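Local coordinates for protein glucokinase (Thermus thermophilus, PDB 3VOV) that phosphorylates glucose and probably other hexoses as a zinc-containing sugar kinase of the ROK family, forming a four-chain assembly, at residues Thr11-Gly16 and Glu41-Ala46; Leu118-Gly123 and Arg277-Ala282; Ala185-Ala190 and Val198-Leu203; Leu232-Asp237 and Arg265-Trp270. All coordinates share one frame; numbering follows the deposited sequence.

Contact 1: residues Thr11-Gly16 and Glu41-Ala46; sequences TKIAAG and EALAEA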
loop_
_atom_site.group_PDB
_atom_site.type_symbol
_atom_site.label_atom_id
_atom_site.label_comp_id
_atom_site.label_asym_id
_atom_site.label_seq_id
_atom_site.Cartn_x
_atom_site.Cartn_y
_atom_site.Cartn_z
ATOM N N THR B 11 -14.145 -0.708 34.874
ATOM C CA THR B 11 -14.562 -1.699 35.875
ATOM C C THR B 11 -14.209 -1.241 37.296
ATOM O O THR B 11 -15.053 -1.292 38.203
ATOM C CB THR B 11 -13.796 -3.020 35.640
ATOM O OG1 THR B 11 -13.902 -3.396 34.271
ATOM C CG2 THR B 11 -14.285 -4.174 36.552
ATOM N N LYS B 12 -12.950 -0.820 37.470
ATOM C CA LYS B 12 -12.343 -0.532 38.779
ATOM C C LYS B 12 -11.653 0.831 38.859
ATOM O O LYS B 12 -11.111 1.346 37.873
ATOM C CB LYS B 12 -11.292 -1.600 39.096
ATOM C CG LYS B 12 -11.869 -3.032 39.219
ATOM C CD LYS B 12 -12.721 -3.134 40.497
ATOM C CE LYS B 12 -13.194 -4.563 40.825
ATOM N NZ LYS B 12 -12.236 -5.562 40.304
ATOM N N ILE B 13 -11.660 1.395 40.060
ATOM C CA ILE B 13 -10.803 2.525 40.406
ATOM C C ILE B 13 -9.671 1.986 41.291
ATOM O O ILE B 13 -9.936 1.285 42.270
ATOM C CB ILE B 13 -11.599 3.555 41.249
ATOM C CG1 ILE B 13 -12.679 4.208 40.365
ATOM C CG2 ILE B 13 -10.639 4.534 41.961
ATOM C CD1 ILE B 13 -13.711 4.998 41.089
ATOM N N ALA B 14 -8.423 2.329 40.942
ATOM C CA ALA B 14 -7.270 2.080 41.792
ATOM C C ALA B 14 -6.730 3.370 42.406
ATOM O O ALA B 14 -6.717 4.444 41.753
ATOM C CB ALA B 14 -6.172 1.355 41.000
ATOM N N ALA B 15 -6.284 3.282 43.661
ATOM C CA ALA B 15 -5.735 4.424 44.341
ATOM C C ALA B 15 -4.499 4.036 45.164
ATOM O O ALA B 15 -4.426 2.910 45.658
ATOM C CB ALA B 15 -6.826 5.074 45.261
ATOM N N GLY B 16 -3.542 4.936 45.310
ATOM C CA GLY B 16 -2.467 4.659 46.256
ATOM C C GLY B 16 -1.661 5.884 46.508
ATOM O O GLY B 16 -1.531 6.719 45.608
ATOM N N GLU B 41 -17.256 11.016 43.672
ATOM C CA GLU B 41 -17.234 10.613 45.103
ATOM C C GLU B 41 -16.417 9.339 45.331
ATOM O O GLU B 41 -15.656 9.257 46.295
ATOM C CB GLU B 41 -18.631 10.399 45.691
ATOM C CG GLU B 41 -19.502 11.645 45.692
ATOM C CD GLU B 41 -21.000 11.358 45.861
ATOM O OE1 GLU B 41 -21.789 12.311 45.665
ATOM O OE2 GLU B 41 -21.387 10.198 46.172
ATOM N N ALA B 42 -16.574 8.352 44.459
ATOM C CA ALA B 42 -15.784 7.136 44.606
ATOM C C ALA B 42 -14.284 7.421 44.528
ATOM O O ALA B 42 -13.514 6.836 45.273
ATOM C CB ALA B 42 -16.170 6.107 43.553
ATOM N N LEU B 43 -13.886 8.297 43.609
ATOM C CA LEU B 43 -12.476 8.709 43.472
ATOM C C LEU B 43 -11.949 9.377 44.743
ATOM O O LEU B 43 -10.862 9.019 45.242
ATOM C CB LEU B 43 -12.305 9.631 42.245
ATOM C CG LEU B 43 -12.391 8.933 40.842
ATOM C CD1 LEU B 43 -12.488 9.979 39.686
ATOM C CD2 LEU B 43 -11.224 7.961 40.605
ATOM N N ALA B 44 -12.707 10.328 45.287
ATOM C CA ALA B 44 -12.296 11.031 46.508
ATOM C C ALA B 44 -12.184 10.061 47.707
ATOM O O ALA B 44 -11.244 10.138 48.490
ATOM C CB ALA B 44 -13.289 12.161 46.819
ATOM N N GLU B 45 -13.163 9.169 47.841
ATOM C CA GLU B 45 -13.182 8.186 48.902
ATOM C C GLU B 45 -12.003 7.238 48.768
ATOM O O GLU B 45 -11.382 6.892 49.768
ATOM C CB GLU B 45 -14.496 7.395 48.877
ATOM C CG GLU B 45 -15.656 8.199 49.484
ATOM C CD GLU B 45 -17.050 7.615 49.165
ATOM O OE1 GLU B 45 -17.157 6.476 48.606
ATOM O OE2 GLU B 45 -18.039 8.326 49.491
ATOM N N ALA B 46 -11.695 6.828 47.541
ATOM C CA ALA B 46 -10.584 5.879 47.315
ATOM C C ALA B 46 -9.295 6.569 47.670
ATOM O O ALA B 46 -8.426 5.946 48.315
ATOM C CB ALA B 46 -10.546 5.329 45.850
#
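With CG1 of Ile13 anti to the carbonyl carbon (chi1 -68°) and CG2 anti to the backbone N, both branches reach CD2 of Leu43 and then part toward different alanines of the helical segment 41-46. The ethyl arm ends in CD1, which rests 3.7 Å from CB of Ala42. Ile13 CG2 lies 3.7 Å from CD2 of Leu43 and 4.0 Å from CB of Ala46. Leu43 leaves its helix beside the strand, yet its end comes nearer, and the Leu43 and Ile13 side chains cross at about a right angle. Two residues on, where strand and helix draw closer, Ala15 suits the spacing with only a methyl, its CB 3.8 Å from CB and 3.6 Å from O of Ala46. Small alanines on the helix let the backbones approach, while the beta-branched isoleucine suits an extended strand and fills the wider end. No hydrogen bond crosses; the side chains meet through mostly buried apolar contacts. The strand's own backbone pairs with strands 3-8 and 27-30. The segment axes run 8.6 Å apart at 31°, a helix laid on the face of the mixed sheet in one lobe of the actin-like ATPase fold that ROK kinases share.

Contact 2: residues Leu118-Gly123 and Arg277-Ala282; sequences LGAAQG and RARLGA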
loop_
_atom_site.group_PDB
_atom_site.type_symbol
_atom_site.label_atom_id
_atom_site.label_comp_id
_atom_site.label_asym_id
_atom_site.label_seq_id
_atom_site.Cartn_x
_atom_site.Cartn_y
_atom_site.Cartn_z
ATOM N N LEU B 118 10.127 3.905 36.299
ATOM C CA LEU B 118 10.115 2.740 37.211
ATOM C C LEU B 118 10.232 1.369 36.513
ATOM O O LEU B 118 10.341 0.355 37.168
ATOM C CB LEU B 118 8.766 2.752 37.974
ATOM C CG LEU B 118 8.537 3.643 39.227
ATOM C CD1 LEU B 118 9.501 4.792 39.466
ATOM C CD2 LEU B 118 7.060 4.121 39.443
ATOM N N GLY B 119 10.144 1.323 35.184
ATOM C CA GLY B 119 9.972 0.053 34.484
ATOM C C GLY B 119 11.014 -0.157 33.401
ATOM O O GLY B 119 12.192 0.172 33.582
ATOM N N ALA B 120 10.575 -0.678 32.261
ATOM C CA ALA B 120 11.506 -1.139 31.198
ATOM C C ALA B 120 12.497 -0.082 30.704
ATOM O O ALA B 120 13.553 -0.432 30.141
ATOM C CB ALA B 120 10.710 -1.712 30.006
ATOM N N ALA B 121 12.167 1.201 30.853
ATOM C CA ALA B 121 13.040 2.253 30.343
ATOM C C ALA B 121 13.741 3.045 31.459
ATOM O O ALA B 121 14.306 4.116 31.215
ATOM C CB ALA B 121 12.282 3.198 29.381
ATOM N N GLN B 122 13.695 2.528 32.684
ATOM C CA GLN B 122 14.373 3.199 33.792
ATOM C C GLN B 122 15.856 3.359 33.423
ATOM O O GLN B 122 16.508 2.406 32.952
ATOM C CB GLN B 122 14.190 2.418 35.096
ATOM C CG GLN B 122 14.665 3.197 36.299
ATOM C CD GLN B 122 14.384 2.501 37.640
ATOM O OE1 GLN B 122 14.003 1.327 37.706
ATOM N NE2 GLN B 122 14.545 3.261 38.721
ATOM N N GLY B 123 16.350 4.582 33.575
ATOM C CA GLY B 123 17.738 4.948 33.250
ATOM C C GLY B 123 17.803 5.865 32.037
ATOM O O GLY B 123 18.736 6.643 31.911
ATOM N N ARG B 277 10.022 -5.335 26.478
ATOM C CA ARG B 277 8.677 -5.624 26.991
ATOM C C ARG B 277 8.390 -4.723 28.188
ATOM O O ARG B 277 9.239 -4.622 29.090
ATOM C CB ARG B 277 8.647 -7.041 27.550
ATOM C CG ARG B 277 8.431 -8.085 26.539
ATOM C CD ARG B 277 8.230 -9.473 27.160
ATOM N NE ARG B 277 7.932 -10.417 26.080
ATOM C CZ ARG B 277 6.752 -11.014 25.920
ATOM N NH1 ARG B 277 5.767 -10.807 26.804
ATOM N NH2 ARG B 277 6.572 -11.836 24.891
ATOM N N ALA B 278 7.209 -4.122 28.236
ATOM C CA ALA B 278 6.789 -3.367 29.445
ATOM C C ALA B 278 6.895 -4.265 30.680
ATOM O O ALA B 278 6.516 -5.427 30.603
ATOM C CB ALA B 278 5.365 -2.828 29.295
ATOM N N ARG B 279 7.382 -3.703 31.792
ATOM C CA ARG B 279 7.606 -4.475 33.018
ATOM C C ARG B 279 6.541 -4.347 34.085
ATOM O O ARG B 279 6.480 -5.211 34.984
ATOM C CB ARG B 279 8.954 -4.150 33.633
ATOM C CG ARG B 279 10.098 -4.885 32.926
ATOM C CD ARG B 279 11.451 -4.338 33.322
ATOM N NE ARG B 279 12.398 -4.543 32.227
ATOM C CZ ARG B 279 13.648 -4.085 32.190
ATOM N NH1 ARG B 279 14.157 -3.370 33.209
ATOM N NH2 ARG B 279 14.392 -4.348 31.114
ATOM N N LEU B 280 5.720 -3.287 34.025
ATOM C CA LEU B 280 4.925 -2.949 35.223
ATOM C C LEU B 280 3.538 -3.534 35.228
ATOM O O LEU B 280 2.825 -3.379 36.204
ATOM C CB LEU B 280 4.845 -1.438 35.441
ATOM C CG LEU B 280 6.193 -0.763 35.624
ATOM C CD1 LEU B 280 6.049 0.740 35.620
ATOM C CD2 LEU B 280 6.865 -1.221 36.923
ATOM N N GLY B 281 3.130 -4.151 34.126
ATOM C CA GLY B 281 1.832 -4.807 34.093
ATOM C C GLY B 281 0.657 -3.900 34.462
ATOM O O GLY B 281 0.564 -2.738 34.029
ATOM N N ALA B 282 -0.218 -4.433 35.309
ATOM C CA ALA B 282 -1.542 -3.828 35.606
ATOM C C ALA B 282 -1.461 -2.550 36.451
ATOM O O ALA B 282 -2.415 -1.774 36.545
ATOM C CB ALA B 282 -2.485 -4.877 36.310
#
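Leu118 meets Leu280 first: its CB lies 4.1 Å from CD1 of that leucine, and its carbonyl O sits 3.8 Å from CD2. Gly119 follows, with its CA 4.0 Å from CG of Leu280; the bare CA lets the leucine's branch point come this close, which suits glycine. Gly119 also opens a type I beta turn closed by the bond from Gln122 N to Gly119 O, so the chain reverses just as it leaves helix 107-118 on its way to strand 127-132. In the second mixed sheet of the actin-like fold that strand is central, and the contact joins its connection to the one running from edge strand 275-277 to helix 284-299. Glu115 of helix 107-118 ties them together, its carboxylate accepting from the backbone N of Ala120, Arg279 and Leu280. Next along the turn, Ala120 lies under Arg279, whose chain is extended from CG to NE and brings one guanidinium face over CA of Ala120, 3.6 Å from the plane and offset toward the rim. The small CB of Ala120 fits against the backbone of the other segment, 3.4 Å from Arg277 O, while its carbonyl O accepts a hydrogen bond from Arg276.

Contact 3: residues Ala185-Ala190 and Val198-Leu203; sequences ALERDA and VDTREL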
loop_
_atom_site.group_PDB
_atom_site.type_symbol
_atom_site.label_atom_id
_atom_site.label_comp_id
_atom_site.label_asym_id
_atom_site.label_seq_id
_atom_site.Cartn_x
_atom_site.Cartn_y
_atom_site.Cartn_z
ATOM N N ALA B 185 -8.902 -5.012 16.030
ATOM C CA ALA B 185 -8.603 -5.178 14.598
ATOM C C ALA B 185 -8.366 -6.664 14.260
ATOM O O ALA B 185 -8.860 -7.182 13.261
ATOM C CB ALA B 185 -7.405 -4.352 14.254
ATOM N N LEU B 186 -7.607 -7.354 15.103
ATOM C CA LEU B 186 -7.392 -8.787 14.912
ATOM C C LEU B 186 -8.706 -9.563 14.934
ATOM O O LEU B 186 -8.955 -10.430 14.084
ATOM C CB LEU B 186 -6.507 -9.315 16.025
ATOM C CG LEU B 186 -5.056 -8.831 16.127
ATOM C CD1 LEU B 186 -4.441 -9.352 17.444
ATOM C CD2 LEU B 186 -4.229 -9.342 14.927
ATOM N N GLU B 187 -9.550 -9.254 15.915
ATOM C CA GLU B 187 -10.860 -9.889 16.008
ATOM C C GLU B 187 -11.751 -9.544 14.813
ATOM O O GLU B 187 -12.515 -10.414 14.345
ATOM C CB GLU B 187 -11.558 -9.479 17.299
ATOM C CG GLU B 187 -10.769 -9.925 18.516
ATOM C CD GLU B 187 -11.441 -9.579 19.842
ATOM O OE1 GLU B 187 -12.309 -8.678 19.885
ATOM O OE2 GLU B 187 -11.051 -10.189 20.839
ATOM N N ARG B 188 -11.670 -8.290 14.335
ATOM C CA ARG B 188 -12.406 -7.882 13.146
ATOM C C ARG B 188 -11.990 -8.751 11.939
ATOM O O ARG B 188 -12.831 -9.337 11.188
ATOM C CB ARG B 188 -12.151 -6.392 12.854
ATOM C CG ARG B 188 -12.687 -5.935 11.488
ATOM C CD ARG B 188 -11.928 -4.704 10.853
ATOM N NE ARG B 188 -10.505 -5.018 10.611
ATOM C CZ ARG B 188 -9.472 -4.160 10.762
ATOM N NH1 ARG B 188 -9.643 -2.900 11.202
ATOM N NH2 ARG B 188 -8.236 -4.578 10.500
ATOM N N ASP B 189 -10.687 -8.858 11.731
ATOM C CA ASP B 189 -10.233 -9.549 10.516
ATOM C C ASP B 189 -10.384 -11.081 10.680
ATOM O O ASP B 189 -10.609 -11.802 9.680
ATOM C CB ASP B 189 -8.771 -9.221 10.213
ATOM C CG ASP B 189 -8.579 -7.781 9.756
ATOM O OD1 ASP B 189 -9.524 -7.215 9.150
ATOM O OD2 ASP B 189 -7.500 -7.203 10.008
ATOM N N ALA B 190 -10.230 -11.577 11.916
ATOM C CA ALA B 190 -10.366 -13.032 12.116
ATOM C C ALA B 190 -11.826 -13.465 11.952
ATOM O O ALA B 190 -12.106 -14.506 11.345
ATOM C CB ALA B 190 -9.816 -13.451 13.409
ATOM N N VAL B 198 -14.591 -14.715 16.087
ATOM C CA VAL B 198 -13.304 -15.177 16.590
ATOM C C VAL B 198 -12.719 -14.088 17.423
ATOM O O VAL B 198 -12.443 -12.977 16.906
ATOM C CB VAL B 198 -12.333 -15.498 15.458
ATOM C CG1 VAL B 198 -10.932 -15.948 16.019
ATOM C CG2 VAL B 198 -12.943 -16.567 14.508
ATOM N N ASP B 199 -12.497 -14.370 18.702
ATOM C CA ASP B 199 -11.861 -13.388 19.556
ATOM C C ASP B 199 -10.377 -13.671 19.599
ATOM O O ASP B 199 -9.931 -14.662 19.009
ATOM C CB ASP B 199 -12.520 -13.302 20.957
ATOM C CG ASP B 199 -12.445 -14.600 21.733
ATOM O OD1 ASP B 199 -11.668 -15.506 21.351
ATOM O OD2 ASP B 199 -13.183 -14.705 22.735
ATOM N N THR B 200 -9.608 -12.795 20.243
ATOM C CA THR B 200 -8.149 -12.939 20.259
ATOM C C THR B 200 -7.697 -14.248 20.926
ATOM O O THR B 200 -6.698 -14.841 20.495
ATOM C CB THR B 200 -7.448 -11.787 20.985
ATOM O OG1 THR B 200 -7.942 -11.729 22.321
ATOM C CG2 THR B 200 -7.711 -10.442 20.281
ATOM N N ARG B 201 -8.396 -14.685 21.991
ATOM C CA ARG B 201 -8.128 -16.035 22.539
ATOM C C ARG B 201 -8.241 -17.156 21.506
ATOM O O ARG B 201 -7.329 -17.938 21.392
ATOM C CB ARG B 201 -8.977 -16.369 23.769
ATOM C CG ARG B 201 -8.345 -15.860 25.039
ATOM C CD ARG B 201 -9.295 -15.018 25.883
ATOM N NE ARG B 201 -10.292 -15.825 26.585
ATOM C CZ ARG B 201 -11.618 -15.645 26.533
ATOM N NH1 ARG B 201 -12.182 -14.679 25.797
ATOM N NH2 ARG B 201 -12.388 -16.456 27.236
ATOM N N GLU B 202 -9.363 -17.224 20.783
ATOM C CA GLU B 202 -9.586 -18.247 19.757
ATOM C C GLU B 202 -8.556 -18.039 18.619
ATOM O O GLU B 202 -7.924 -19.006 18.158
ATOM C CB GLU B 202 -11.064 -18.205 19.301
ATOM C CG GLU B 202 -11.502 -18.933 17.990
ATOM C CD GLU B 202 -11.555 -20.446 18.075
ATOM O OE1 GLU B 202 -11.231 -21.052 19.133
ATOM O OE2 GLU B 202 -11.922 -21.062 17.051
ATOM N N LEU B 203 -8.335 -16.789 18.209
ATOM C CA LEU B 203 -7.321 -16.491 17.182
ATOM C C LEU B 203 -5.935 -17.023 17.571
ATOM O O LEU B 203 -5.269 -17.674 16.759
ATOM C CB LEU B 203 -7.256 -14.980 16.841
ATOM C CG LEU B 203 -6.177 -14.561 15.817
ATOM C CD1 LEU B 203 -6.405 -15.215 14.432
ATOM C CD2 LEU B 203 -6.063 -13.005 15.714
#
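Glu187 and Thr200 cross obliquely, the glutamate reaching over the start of the second helix with its chain extended beyond CG. Its OE2 accepts from Thr200 N at 3.0 Å, with an N-H...O angle of 154°; the donor comes on the anti side of the carboxylate, 16° out of its plane. The same oxygen lies 3.4 Å from Thr200 CG2, so the methyl flanks the bond. A long acidic side chain suits this place because backbone N-H groups in the first turn of a helix lack acceptors from their own helix. Asp199, the N-cap of helix 200-208, serves another of them: its OD1 receives Glu202 N at 2.9 Å, while OD2 makes a salt bridge with Arg201. Helices 183-194 and 200-208 are successive, joined by a short loop, and both pack on helix 212-236. Beside this polar pair, Leu186 and Leu203 meet at about a right angle, CB of the first 3.7 Å from CD2 of the second. With CG anti to its backbone N (chi1 177°), Leu203 sends its other methyl, CD1, to CB of Ala190 at 4.0 Å. That small methyl also receives CG1 of Val198, 3.8 Å away, and Leu217 of helix 212-236 packs against both Leu186 and Ala190.

Contact 4: residues Leu232-Asp237 and Arg265-Trp270; sequences LVKAFD and RYLQGW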
loop_
_atom_site.group_PDB
_atom_site.type_symbol
_atom_site.label_atom_id
_atom_site.label_comp_id
_atom_site.label_asym_id
_atom_site.label_seq_id
_atom_site.Cartn_x
_atom_site.Cartn_y
_atom_site.Cartn_z
ATOM N N LEU B 232 8.386 5.566 14.070
ATOM C CA LEU B 232 8.413 6.476 15.241
ATOM C C LEU B 232 9.824 6.761 15.741
ATOM O O LEU B 232 10.100 7.834 16.241
ATOM C CB LEU B 232 7.524 5.918 16.385
ATOM C CG LEU B 232 6.017 6.059 16.057
ATOM C CD1 LEU B 232 5.109 5.174 16.940
ATOM C CD2 LEU B 232 5.590 7.564 16.143
ATOM N N VAL B 233 10.734 5.808 15.591
ATOM C CA VAL B 233 12.141 6.053 15.942
ATOM C C VAL B 233 12.743 7.176 15.085
ATOM O O VAL B 233 13.557 7.965 15.562
ATOM C CB VAL B 233 12.967 4.761 15.821
ATOM C CG1 VAL B 233 14.515 5.071 15.846
ATOM C CG2 VAL B 233 12.570 3.806 16.949
ATOM N N LYS B 234 12.311 7.283 13.830
ATOM C CA LYS B 234 12.856 8.337 12.961
ATOM C C LYS B 234 12.370 9.713 13.447
ATOM O O LYS B 234 13.038 10.733 13.286
ATOM C CB LYS B 234 12.378 8.152 11.498
ATOM C CG LYS B 234 12.486 6.726 10.923
ATOM C CD LYS B 234 13.890 6.228 10.896
ATOM C CE LYS B 234 13.960 4.929 10.065
ATOM N NZ LYS B 234 12.916 3.887 10.407
ATOM N N ALA B 235 11.161 9.759 13.987
ATOM C CA ALA B 235 10.654 11.032 14.417
ATOM C C ALA B 235 11.273 11.392 15.783
ATOM O O ALA B 235 11.701 12.532 15.975
ATOM C CB ALA B 235 9.145 10.984 14.491
ATOM N N PHE B 236 11.347 10.420 16.711
ATOM C CA PHE B 236 11.695 10.724 18.093
ATOM C C PHE B 236 13.105 10.348 18.537
ATOM O O PHE B 236 13.619 10.998 19.448
ATOM C CB PHE B 236 10.684 10.071 19.060
ATOM C CG PHE B 236 9.310 10.640 18.980
ATOM C CD1 PHE B 236 8.992 11.831 19.641
ATOM C CD2 PHE B 236 8.300 9.973 18.267
ATOM C CE1 PHE B 236 7.695 12.356 19.590
ATOM C CE2 PHE B 236 7.003 10.501 18.206
ATOM C CZ PHE B 236 6.701 11.695 18.857
ATOM N N ASP B 237 13.700 9.290 17.947
ATOM C CA ASP B 237 15.046 8.794 18.313
ATOM C C ASP B 237 15.119 8.604 19.839
ATOM O O ASP B 237 15.965 9.216 20.504
ATOM C CB ASP B 237 16.162 9.744 17.807
ATOM C CG ASP B 237 17.588 9.191 18.044
ATOM O OD1 ASP B 237 17.763 7.961 18.218
ATOM O OD2 ASP B 237 18.534 10.005 18.031
ATOM N N ARG B 265 14.224 -4.841 10.361
ATOM C CA ARG B 265 14.214 -4.529 8.916
ATOM C C ARG B 265 13.915 -3.057 8.587
ATOM O O ARG B 265 14.356 -2.562 7.550
ATOM C CB ARG B 265 13.183 -5.378 8.151
ATOM C CG ARG B 265 13.628 -6.888 8.045
ATOM C CD ARG B 265 12.766 -7.636 7.016
ATOM N NE ARG B 265 13.022 -7.193 5.635
ATOM C CZ ARG B 265 12.185 -6.481 4.879
ATOM N NH1 ARG B 265 10.986 -6.081 5.351
ATOM N NH2 ARG B 265 12.546 -6.175 3.628
ATOM N N TYR B 266 13.096 -2.391 9.407
ATOM C CA TYR B 266 12.761 -0.959 9.159
ATOM C C TYR B 266 13.678 0.009 9.890
ATOM O O TYR B 266 13.384 1.250 9.992
ATOM C CB TYR B 266 11.259 -0.681 9.379
ATOM C CG TYR B 266 10.476 -1.143 8.134
ATOM C CD1 TYR B 266 10.126 -0.235 7.119
ATOM C CD2 TYR B 266 10.207 -2.479 7.932
ATOM C CE1 TYR B 266 9.425 -0.665 5.966
ATOM C CE2 TYR B 266 9.552 -2.933 6.788
ATOM C CZ TYR B 266 9.169 -2.041 5.814
ATOM O OH TYR B 266 8.482 -2.511 4.704
ATOM N N LEU B 267 14.797 -0.555 10.368
ATOM C CA LEU B 267 15.889 0.208 10.919
ATOM C C LEU B 267 17.251 -0.173 10.292
ATOM O O LEU B 267 18.313 0.230 10.823
ATOM C CB LEU B 267 15.890 0.073 12.432
ATOM C CG LEU B 267 14.744 0.823 13.146
ATOM C CD1 LEU B 267 14.613 0.360 14.623
ATOM C CD2 LEU B 267 15.008 2.371 13.049
ATOM N N GLN B 268 17.230 -0.940 9.184
ATOM C CA GLN B 268 18.404 -1.086 8.283
ATOM C C GLN B 268 18.810 0.313 7.804
ATOM O O GLN B 268 18.000 1.043 7.203
ATOM C CB GLN B 268 18.080 -1.962 7.062
ATOM C CG GLN B 268 17.927 -3.429 7.418
ATOM C CD GLN B 268 17.394 -4.331 6.274
ATOM O OE1 GLN B 268 17.012 -5.468 6.557
ATOM N NE2 GLN B 268 17.354 -3.833 5.004
ATOM N N GLY B 269 20.054 0.678 8.077
ATOM C CA GLY B 269 20.563 2.006 7.728
ATOM C C GLY B 269 20.491 2.991 8.894
ATOM O O GLY B 269 20.862 4.191 8.739
ATOM N N TRP B 270 20.035 2.493 10.047
ATOM C CA TRP B 270 19.736 3.337 11.215
ATOM C C TRP B 270 20.274 2.707 12.495
ATOM O O TRP B 270 20.521 1.513 12.518
ATOM C CB TRP B 270 18.197 3.523 11.342
ATOM C CG TRP B 270 17.631 4.234 10.162
ATOM C CD1 TRP B 270 17.263 3.681 8.953
ATOM C CD2 TRP B 270 17.383 5.638 10.055
ATOM N NE1 TRP B 270 16.830 4.670 8.107
ATOM C CE2 TRP B 270 16.877 5.875 8.760
ATOM C CE3 TRP B 270 17.574 6.737 10.927
ATOM C CZ2 TRP B 270 16.546 7.165 8.306
ATOM C CZ3 TRP B 270 17.217 8.021 10.475
ATOM C CH2 TRP B 270 16.708 8.214 9.181
#
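Lys234 and Trp270 cross their side chains at about a right angle, CD and CE of the lysine lying over one face of the indole. The chain bends at chi2 (-61°) and again at chi4, and these turns carry CE over the ring while NZ continues toward the backbone of the loop. CE sits 3.4 Å from the centroid of the five-membered ring, only 11° off its normal, a CH-pi contact; CD lies over the six-membered ring, 3.6 Å from Trp270 CD2. NZ stands farther above the five-membered ring, 4.5 Å from its centroid, in a cation-pi arrangement. From there it donates to Tyr266 O at 2.7 Å, nearly in line with the carbonyl bond, and a second carbonyl, that of Ala230 one turn back in the helix, takes another of its hydrogens. Leu267 supplies the apolar flank. Its CD2 lies 3.7 Å from NZ of Lys234, the two side chains sliding past each other in opposite directions, and 3.9 Å from CG1 of Val233. A type II turn from Leu267 to Trp270, with Gly269 at positive phi, returns the chain so that the indole can lie against the lysine. Trp270 also meets His159 of the third subunit, a ligand of zinc there, so the loop belongs to a subunit interface. A buried ammonium group gripped by two carbonyls and an aromatic face is consistent with a lysine that stays charged, its cost of burial probably offset by these dipoles and the pi cloud.

In the fold
Contact 1 comes first in sequence and lies on the mixed sheet containing strand 12-18; contact 2, about 24 Å away between centres, lies beside the other mixed sheet, and together they belong to the two sheets of the actin-like kinase fold. Contact 2 closes a long loop, from 118-123 to 277-282, within which contacts 3 and 4, formed by helices and a loop, follow one another. Helix 212-236 links these two: it supports contact 3 and carries the lysine of contact 4, centres about 30 Å apart. Contacts 1 and 4 are the farthest separated, about 40 Å between centres. Contacts 3 and 4 lie where the chain meets other subunits, contact 4 near the zinc ligand His159 of the third subunit.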